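Local atomic coordinates of 2-oxo-1,2-dihydroquinoline 8-monooxygenase, oxygenase component (Pseudomonas putida, PDB entry 1Z02), a protein that probably hydroxylates 2-oxo-1,2-dihydroquinoline at position 8, as the oxygenase component of a Rieske-type monooxygenase with a [2Fe-2S] cluster and a mononuclear iron. Residues A[213-218]-A[363-368]; A[293-296]-A[302-305]. All blocks are in the same frame, centred on the assembly; numbering follows the deposited sequence.

Contact 1. Residues A[213-218]-A[363-368]; sequences CENGFD and DSDLYA. With FE (Fe (III) ion), chain G.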
loop_
_atom_site.group_PDB
_atom_site.type_symbol
_atom_site.label_atom_id
_atom_site.label_comp_id
_atom_site.label_asym_id
_atom_site.label_seq_id
_atom_site.Cartn_x
_atom_site.Cartn_y
_atom_site.Cartn_z
ATOM N N CYS A 213 9.350 -21.621 -6.696
ATOM C CA CYS A 213 9.518 -23.072 -6.816
ATOM C C CYS A 213 10.209 -23.476 -8.120
ATOM O O CYS A 213 11.133 -24.292 -8.111
ATOM C CB CYS A 213 8.153 -23.777 -6.726
ATOM S SG CYS A 213 8.212 -25.598 -6.931
ATOM N N GLU A 214 9.764 -22.908 -9.238
ATOM C CA GLU A 214 10.349 -23.247 -10.531
ATOM C C GLU A 214 11.821 -22.880 -10.628
ATOM O O GLU A 214 12.598 -23.567 -11.291
ATOM C CB GLU A 214 9.537 -22.611 -11.665
ATOM C CG GLU A 214 8.125 -23.198 -11.729
ATOM C CD GLU A 214 7.271 -22.683 -12.864
ATOM O OE1 GLU A 214 6.055 -23.006 -12.861
ATOM O OE2 GLU A 214 7.794 -21.974 -13.757
ATOM N N ASN A 215 12.214 -21.805 -9.956
ATOM C CA ASN A 215 13.608 -21.396 -9.969
ATOM C C ASN A 215 14.419 -22.438 -9.208
ATOM O O ASN A 215 15.540 -22.756 -9.587
ATOM C CB ASN A 215 13.768 -20.017 -9.315
ATOM C CG ASN A 215 15.149 -19.806 -8.706
ATOM O OD1 ASN A 215 15.386 -20.168 -7.552
ATOM N ND2 ASN A 215 16.069 -19.217 -9.482
ATOM N N GLY A 216 13.824 -22.979 -8.150
ATOM C CA GLY A 216 14.489 -23.968 -7.323
ATOM C C GLY A 216 15.101 -25.135 -8.070
ATOM O O GLY A 216 16.207 -25.557 -7.741
ATOM N N PHE A 217 14.393 -25.669 -9.062
ATOM C CA PHE A 217 14.907 -26.806 -9.822
ATOM C C PHE A 217 15.263 -26.474 -11.266
ATOM O O PHE A 217 15.329 -27.363 -12.111
ATOM C CB PHE A 217 13.917 -27.982 -9.764
ATOM C CG PHE A 217 12.584 -27.709 -10.409
ATOM C CD1 PHE A 217 12.373 -27.994 -11.761
ATOM C CD2 PHE A 217 11.526 -27.202 -9.650
ATOM C CE1 PHE A 217 11.132 -27.779 -12.348
ATOM C CE2 PHE A 217 10.276 -26.980 -10.222
ATOM C CZ PHE A 217 10.075 -27.271 -11.575
ATOM N N ASP A 218 15.510 -25.194 -11.532
ATOM C CA ASP A 218 15.896 -24.745 -12.867
ATOM C C ASP A 218 17.307 -25.276 -13.158
ATOM O O ASP A 218 18.212 -25.124 -12.334
ATOM C CB ASP A 218 15.898 -23.219 -12.930
ATOM C CG ASP A 218 16.234 -22.706 -14.307
ATOM O OD1 ASP A 218 15.316 -22.587 -15.137
ATOM O OD2 ASP A 218 17.426 -22.447 -14.563
ATOM N N ASP A 363 21.358 -17.081 -2.152
ATOM C CA ASP A 363 20.846 -15.716 -2.013
ATOM C C ASP A 363 20.651 -15.098 -3.398
ATOM O O ASP A 363 19.773 -14.266 -3.597
ATOM C CB ASP A 363 21.808 -14.843 -1.204
ATOM C CG ASP A 363 21.696 -15.073 0.290
ATOM O OD1 ASP A 363 22.504 -14.476 1.040
ATOM O OD2 ASP A 363 20.801 -15.841 0.714
ATOM N N SER A 364 21.471 -15.514 -4.359
ATOM C CA SER A 364 21.374 -14.993 -5.720
ATOM C C SER A 364 20.045 -15.352 -6.369
ATOM O O SER A 364 19.530 -14.605 -7.199
ATOM C CB SER A 364 22.518 -15.541 -6.579
ATOM O OG SER A 364 23.770 -15.113 -6.083
ATOM N N ASP A 365 19.491 -16.496 -5.985
ATOM C CA ASP A 365 18.220 -16.952 -6.528
ATOM C C ASP A 365 17.063 -16.081 -6.085
ATOM O O ASP A 365 16.035 -16.032 -6.753
ATOM C CB ASP A 365 17.964 -18.398 -6.107
ATOM C CG ASP A 365 18.817 -19.363 -6.877
ATOM O OD1 ASP A 365 19.374 -20.307 -6.261
ATOM O OD2 ASP A 365 18.922 -19.150 -8.108
ATOM N N LEU A 366 17.236 -15.406 -4.951
ATOM C CA LEU A 366 16.213 -14.523 -4.396
ATOM C C LEU A 366 15.943 -13.348 -5.318
ATOM O O LEU A 366 14.789 -13.010 -5.581
ATOM C CB LEU A 366 16.653 -14.007 -3.019
ATOM C CG LEU A 366 15.997 -14.636 -1.791
ATOM C CD1 LEU A 366 15.828 -16.116 -1.974
ATOM C CD2 LEU A 366 16.816 -14.314 -0.570
ATOM N N TYR A 367 17.011 -12.728 -5.811
ATOM C CA TYR A 367 16.875 -11.591 -6.703
ATOM C C TYR A 367 16.288 -12.031 -8.035
ATOM O O TYR A 367 15.558 -11.279 -8.677
ATOM C CB TYR A 367 18.232 -10.919 -6.923
ATOM C CG TYR A 367 18.891 -10.475 -5.632
ATOM C CD1 TYR A 367 19.696 -11.350 -4.900
ATOM C CD2 TYR A 367 18.646 -9.205 -5.100
ATOM C CE1 TYR A 367 20.237 -10.977 -3.670
ATOM C CE2 TYR A 367 19.184 -8.822 -3.868
ATOM C CZ TYR A 367 19.977 -9.713 -3.158
ATOM O OH TYR A 367 20.508 -9.344 -1.939
ATOM N N ALA A 368 16.608 -13.252 -8.447
ATOM C CA ALA A 368 16.091 -13.781 -9.699
ATOM C C ALA A 368 14.581 -13.993 -9.569
ATOM O O ALA A 368 13.817 -13.678 -10.478
ATOM C CB ALA A 368 16.789 -15.106 -10.050
HETATM FE FE FE G . 19.910 -21.084 -8.548
HETATM O O HOH W 1 20.059 -23.375 -8.209
HETATM O O HOH W 2 18.105 -22.059 -7.614
#
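Asn215 and Asp365 meet between helix 209-216 and helix 363-376, and the aspartate carries the mononuclear iron. Asn215 sends its side chain across to the other helix with CG anti to the backbone N (chi1 153°), which carries the amide to the carboxylate, where the two side chains cross at an angle. From CB the chain reaches Asn215 CG, 3.9 Å from Asp365 OD2. There it divides: Asn215 OD1 lies 3.4 Å from Asp365 CB and accepts a hydrogen bond from Arg369, while Asn215 ND2 gives a nearly straight bond to Asp365 OD2 (3.2 Å, 166° at the hydrogen). The acceptor lies almost in the amide plane, but ND2 approaches from above the carboxylate, the two planes being 70° apart. ND2 also bonds to the hydroxyl of Tyr107 of a neighbouring subunit, in the pocket of that subunit's Rieske cluster. Replacing Asn215 by an alanine removes the amide, and Asp365 OD2, Arg369 and that Tyr107 would probably each lose a partner. Asp365 holds the iron through both oxygens, Asp365 OD2 at 2.2 Å and Asp365 OD1 at 2.5 Å, and Asn362 donates to OD1. His221, His225 and two waters complete the site, the two-histidine, one-carboxylate facial triad of Rieske oxygenases. An amide that donates and accepts suits this place: it probably helps to orient a metal ligand and, being neutral, adds no charge beside the iron.

Contact 2. Residues A[293-296]-A[302-305]; sequences RTSV and LMVE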
loop_
_atom_site.group_PDB
_atom_site.type_symbol
_atom_site.label_atom_id
_atom_site.label_comp_id
_atom_site.label_asym_id
_atom_site.label_seq_id
_atom_site.Cartn_x
_atom_site.Cartn_y
_atom_site.Cartn_z
ATOM N N ARG A 293 21.847 -34.198 -8.176
ATOM C CA ARG A 293 20.630 -34.474 -8.929
ATOM C C ARG A 293 19.426 -33.807 -8.262
ATOM O O ARG A 293 19.275 -33.849 -7.044
ATOM C CB ARG A 293 20.416 -35.988 -9.028
ATOM C CG ARG A 293 19.278 -36.401 -9.934
ATOM C CD ARG A 293 19.358 -37.882 -10.254
ATOM N NE ARG A 293 19.183 -38.721 -9.075
ATOM C CZ ARG A 293 19.251 -40.049 -9.092
ATOM N NH1 ARG A 293 19.073 -40.742 -7.973
ATOM N NH2 ARG A 293 19.504 -40.686 -10.228
ATOM N N THR A 294 18.574 -33.188 -9.070
ATOM C CA THR A 294 17.392 -32.511 -8.558
ATOM C C THR A 294 16.089 -33.171 -8.984
ATOM O O THR A 294 15.965 -33.701 -10.090
ATOM C CB THR A 294 17.341 -31.042 -9.031
ATOM O OG1 THR A 294 17.519 -30.990 -10.454
ATOM C CG2 THR A 294 18.419 -30.233 -8.351
ATOM N N SER A 295 15.117 -33.121 -8.085
ATOM C CA SER A 295 13.795 -33.672 -8.337
ATOM C C SER A 295 12.800 -32.793 -7.585
ATOM O O SER A 295 13.177 -32.069 -6.661
ATOM C CB SER A 295 13.709 -35.121 -7.838
ATOM O OG SER A 295 14.064 -35.232 -6.469
ATOM N N VAL A 296 11.534 -32.845 -7.988
ATOM C CA VAL A 296 10.505 -32.050 -7.333
ATOM C C VAL A 296 9.195 -32.834 -7.233
ATOM O O VAL A 296 8.779 -33.501 -8.178
ATOM C CB VAL A 296 10.279 -30.698 -8.086
ATOM C CG1 VAL A 296 9.837 -30.964 -9.513
ATOM C CG2 VAL A 296 9.243 -29.836 -7.338
ATOM N N LEU A 302 11.706 -29.479 -3.278
ATOM C CA LEU A 302 12.941 -29.762 -3.997
ATOM C C LEU A 302 13.910 -30.644 -3.224
ATOM O O LEU A 302 14.000 -30.560 -2.004
ATOM C CB LEU A 302 13.643 -28.451 -4.350
ATOM C CG LEU A 302 15.016 -28.590 -5.023
ATOM C CD1 LEU A 302 14.816 -28.954 -6.486
ATOM C CD2 LEU A 302 15.786 -27.278 -4.908
ATOM N N MET A 303 14.605 -31.517 -3.950
ATOM C CA MET A 303 15.619 -32.380 -3.362
ATOM C C MET A 303 16.849 -32.282 -4.238
ATOM O O MET A 303 16.769 -32.488 -5.447
ATOM C CB MET A 303 15.177 -33.843 -3.299
ATOM C CG MET A 303 16.343 -34.788 -2.971
ATOM S SD MET A 303 15.896 -36.459 -2.423
ATOM C CE MET A 303 15.267 -37.171 -3.951
ATOM N N VAL A 304 17.980 -31.950 -3.625
ATOM C CA VAL A 304 19.236 -31.849 -4.348
ATOM C C VAL A 304 20.190 -32.870 -3.735
ATOM O O VAL A 304 20.870 -32.578 -2.750
ATOM C CB VAL A 304 19.868 -30.452 -4.211
ATOM C CG1 VAL A 304 20.952 -30.283 -5.257
ATOM C CG2 VAL A 304 18.811 -29.370 -4.362
ATOM N N GLU A 305 20.219 -34.067 -4.318
ATOM C CA GLU A 305 21.078 -35.149 -3.846
ATOM C C GLU A 305 22.549 -34.787 -3.983
ATOM O O GLU A 305 22.943 -34.097 -4.921
ATOM C CB GLU A 305 20.807 -36.431 -4.648
ATOM C CG GLU A 305 19.362 -36.869 -4.623
ATOM C CD GLU A 305 19.068 -37.990 -5.593
ATOM O OE1 GLU A 305 18.102 -37.856 -6.379
ATOM O OE2 GLU A 305 19.798 -39.005 -5.563
HETATM O O HOH W 3 16.876 -35.492 -6.294
#
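Leu302 reaches across to 293-296 through its CD1 methyl, which lies 3.5 Å from Ser295 O and also touches Thr294 CB. Its CG stands anti to the backbone N (chi1 176°), which turns this branched tip toward the partner strand. Leu302 faces Val296 in a non-hydrogen-bonded pair, and apolar side chains suit this buried face of the sheet.

Met303 pairs with Ser295 through two backbone bonds, Met303 N to Ser295 O and Ser295 N to Met303 O. The flexible thioether bends at its end and brings Met303 CE to 3.4 Å from Ser295 OG, while Met303 CB flanks the same hydroxyl. Serine is short enough for both carbons to pack against its OG, yet polar enough to hold a water by a hydrogen bond; that water also donates toward Arg293 O and Glu305 OE1.

Val304 returns to the face of Leu302 and lies alongside Thr294, Val304 CG1 being 4.0 Å from Thr294 CG2. Both are beta-branched and fit an extended strand; Thr294 OG1 is hydrogen-bonded to the side chain of Gln264.

Glu305 runs side by side with Arg293 in a side-on salt bridge. Arg293 NE meets Glu305 OE1 at 3.0 Å from above the carboxylate plane, whereas Arg293 NH1 meets Glu305 OE2 at 3.1 Å, on its syn lone pair; the two planes stand 61° apart. OE2 also accepts from Trp185, and the guanidinium donates to the carbonyls of Phe180 and Pro181, so these buried charges are well provided with partners.

The two strands form an antiparallel hairpin, the axes of 293-296 and 302-305 coming within 4.7 Å, inside the large sheet of the catalytic domain: strand 261-264 flanks 293-297, and strand 313-320 flanks 301-305.

Overall arrangement
From the N terminus the chain passes through the Rieske domain, then enters the catalytic domain and reaches helix 209-216, the first half of contact 1. It next supplies the two histidine ligands and several sheet strands before making the short hairpin of contact 2, which closes a turn of a few residues. Only after strands 313-320 and 325-335 and helix 339-359 does it return in helix 363-376 to close contact 1, so the hairpin lies wholly within that longer excursion. The two contacts, with centres about 14 Å apart, meet where Gly216 and Phe217 pack on Leu302 and Val296: the end of helix 209-216 lies against the sheet, while helix 363-376 brings the aspartate ligand.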